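PDB 3U4J: NAD-dependent aldehyde dehydrogenase from Sinorhizobium meliloti, which probably oxidises aldehydes to carboxylic acids with NAD or NADP as the electron acceptor, as other members of the aldehyde dehydrogenase family do. Local coordinates for residues D14-I19 / D335-R340. Residues are numbered along the deposited sequence; the frame is centred on the assembly and turned at random.
Sequences DPRLRI and DPLNER. With CA (calcium ion), chain E.
Arg16 and Leu337 join two loops whose backbones stay well apart: the closest CA pair, Asp14 CA and Leu337 CA, is 8.2 Å apart, so side chains must span the gap. Residues 15-17 form a 3-10 turn, and Asp335 to Asn338 form a type I beta turn. Each is opened by an Asx turn, Asp14 OD2 accepting from Arg16 N and Asp335 OD1 from Leu337 N.

One hydrogen bond crosses, from Arg16 NH2 to Leu337 O (3.0 Å). Its 139° angle at the hydrogen, with the acceptor 28° out of the guanidinium plane, marks it as bent. The straighter bonds go to Asp14, which Arg16 grips side-on: NH2 to OD1 at 2.7 Å and NE to OD2 at 2.9 Å. A bend at chi3 (-66°) turns the guanidinium back to this carboxylate, and the paired bonds to its two oxygens fix the rotation of the group. The anti lone pair of Asp14 OD2 is the one used in the Asx turn, so this oxygen takes two donors, Arg16 N and NE. Leu337 covers one guanidinium face, its CD2 over the centre of the plane and its CB 3.5 Å from Arg16 NH2. Its CD1 reaches further, to Asp14 OD1 (3.8 Å) and to Leu17 CD2 (3.9 Å), while Leu107 of helix 102-113 and His47 also pack on this leucine.

Behind the apolar contact, Leu17 O binds calcium at 2.4 Å, together with three waters and Glu50 OE2. The arrangement is a loop-to-loop junction, with an arginine-aspartate pair laid over a buried leucine, joining the N-terminal segment that gives the calcium site its carbonyl ligand to the turn following strand 333-334.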
loop_
_atom_site.group_PDB
_atom_site.type_symbol
_atom_site.label_atom_id
_atom_site.label_comp_id
_atom_site.label_asym_id
_atom_site.label_seq_id
_atom_site.Cartn_x
_atom_site.Cartn_y
_atom_site.Cartn_z
ATOM N N ASP A 14 35.229 40.054 7.618
ATOM C CA ASP A 14 34.019 39.504 8.209
ATOM C C ASP A 14 34.383 38.798 9.524
ATOM O O ASP A 14 35.167 37.857 9.526
ATOM C CB ASP A 14 33.348 38.523 7.264
ATOM C CG ASP A 14 31.935 38.181 7.686
ATOM O OD1 ASP A 14 31.039 38.277 6.827
ATOM O OD2 ASP A 14 31.715 37.808 8.862
ATOM N N PRO A 15 33.783 39.242 10.639
ATOM C CA PRO A 15 34.093 38.690 11.971
ATOM C C PRO A 15 33.846 37.175 12.091
ATOM O O PRO A 15 34.470 36.511 12.931
ATOM C CB PRO A 15 33.117 39.438 12.894
ATOM C CG PRO A 15 32.772 40.736 12.113
ATOM C CD PRO A 15 32.712 40.260 10.688
ATOM N N ARG A 16 32.958 36.626 11.262
ATOM C CA ARG A 16 32.696 35.178 11.280
ATOM C C ARG A 16 33.940 34.387 10.859
ATOM O O ARG A 16 34.076 33.213 11.205
ATOM C CB ARG A 16 31.474 34.817 10.414
ATOM C CG ARG A 16 30.155 35.388 10.995
ATOM C CD ARG A 16 29.024 35.359 10.015
ATOM N NE ARG A 16 29.239 36.248 8.876
ATOM C CZ ARG A 16 28.370 36.348 7.877
ATOM N NH1 ARG A 16 27.258 35.610 7.907
ATOM N NH2 ARG A 16 28.589 37.182 6.876
ATOM N N LEU A 17 34.865 35.039 10.158
ATOM C CA LEU A 17 36.126 34.369 9.820
ATOM C C LEU A 17 37.091 34.249 11.025
ATOM O O LEU A 17 38.122 33.583 10.938
ATOM C CB LEU A 17 36.795 35.041 8.622
ATOM C CG LEU A 17 35.971 35.040 7.333
ATOM C CD1 LEU A 17 36.635 35.918 6.298
ATOM C CD2 LEU A 17 35.824 33.614 6.805
ATOM N N ARG A 18 36.743 34.862 12.154
ATOM C CA ARG A 18 37.544 34.696 13.389
ATOM C C ARG A 18 37.336 33.321 14.005
ATOM O O ARG A 18 38.203 32.814 14.718
ATOM C CB ARG A 18 37.149 35.729 14.453
ATOM C CG ARG A 18 37.342 37.178 14.046
ATOM C CD ARG A 18 36.561 38.042 15.024
ATOM N NE ARG A 18 36.676 39.455 14.699
ATOM C CZ ARG A 18 36.125 40.420 15.422
ATOM N NH1 ARG A 18 35.404 40.127 16.510
ATOM N NH2 ARG A 18 36.298 41.678 15.056
ATOM N N ILE A 19 36.171 32.728 13.754
ATOM C CA ILE A 19 35.775 31.509 14.455
ATOM C C ILE A 19 36.691 30.332 14.137
ATOM O O ILE A 19 36.835 29.941 12.987
ATOM C CB ILE A 19 34.294 31.131 14.170
ATOM C CG1 ILE A 19 33.359 32.356 14.437
ATOM C CG2 ILE A 19 33.889 29.890 14.989
ATOM C CD1 ILE A 19 31.876 32.120 14.019
ATOM N N ASP A 335 31.752 35.573 -2.591
ATOM C CA ASP A 335 31.789 35.458 -1.143
ATOM C C ASP A 335 30.599 34.667 -0.559
ATOM O O ASP A 335 29.485 35.193 -0.502
ATOM C CB ASP A 335 31.816 36.857 -0.524
ATOM C CG ASP A 335 32.100 36.830 0.990
ATOM O OD1 ASP A 335 32.222 35.721 1.581
ATOM O OD2 ASP A 335 32.194 37.924 1.587
ATOM N N PRO A 336 30.844 33.418 -0.112
ATOM C CA PRO A 336 29.738 32.636 0.461
ATOM C C PRO A 336 29.071 33.277 1.676
ATOM O O PRO A 336 27.929 32.946 1.976
ATOM C CB PRO A 336 30.377 31.289 0.809
ATOM C CG PRO A 336 31.619 31.208 -0.082
ATOM C CD PRO A 336 32.095 32.639 -0.186
ATOM N N LEU A 337 29.751 34.202 2.357
ATOM C CA LEU A 337 29.206 34.819 3.568
ATOM C C LEU A 337 28.307 35.999 3.261
ATOM O O LEU A 337 27.641 36.517 4.161
ATOM C CB LEU A 337 30.329 35.272 4.514
ATOM C CG LEU A 337 31.171 34.137 5.101
ATOM C CD1 LEU A 337 32.198 34.704 6.086
ATOM C CD2 LEU A 337 30.246 33.122 5.801
ATOM N N ASN A 338 28.296 36.436 1.996
ATOM C CA ASN A 338 27.406 37.537 1.598
ATOM C C ASN A 338 25.998 37.027 1.306
ATOM O O ASN A 338 25.828 36.064 0.565
ATOM C CB ASN A 338 27.968 38.258 0.374
ATOM C CG ASN A 338 27.358 39.626 0.189
ATOM O OD1 ASN A 338 26.134 39.760 0.069
ATOM N ND2 ASN A 338 28.211 40.659 0.151
ATOM N N GLU A 339 24.996 37.682 1.878
ATOM C CA GLU A 339 23.588 37.270 1.730
ATOM C C GLU A 339 23.079 37.375 0.287
ATOM O O GLU A 339 22.131 36.696 -0.072
ATOM C CB GLU A 339 22.679 38.107 2.648
ATOM C CG GLU A 339 22.891 37.837 4.158
ATOM C CD GLU A 339 22.363 36.478 4.604
ATOM O OE1 GLU A 339 21.493 35.878 3.906
ATOM O OE2 GLU A 339 22.803 36.006 5.669
ATOM N N ARG A 340 23.719 38.220 -0.525
ATOM C CA ARG A 340 23.339 38.411 -1.934
ATOM C C ARG A 340 23.880 37.317 -2.852
ATOM O O ARG A 340 23.379 37.124 -3.960
ATOM C CB ARG A 340 23.813 39.792 -2.450
ATOM C CG ARG A 340 23.198 40.980 -1.709
ATOM C CD ARG A 340 23.674 42.394 -2.216
ATOM N NE ARG A 340 24.851 42.409 -3.106
ATOM C CZ ARG A 340 26.068 42.858 -2.785
ATOM N NH1 ARG A 340 26.350 43.338 -1.569
ATOM N NH2 ARG A 340 27.026 42.822 -3.692
HETATM CA CA CA E . 40.371 32.749 10.826
HETATM O O HOH W 1 40.523 32.716 13.264
HETATM O O HOH W 2 38.779 30.883 10.811
HETATM O O HOH W 3 40.762 35.117 11.435
#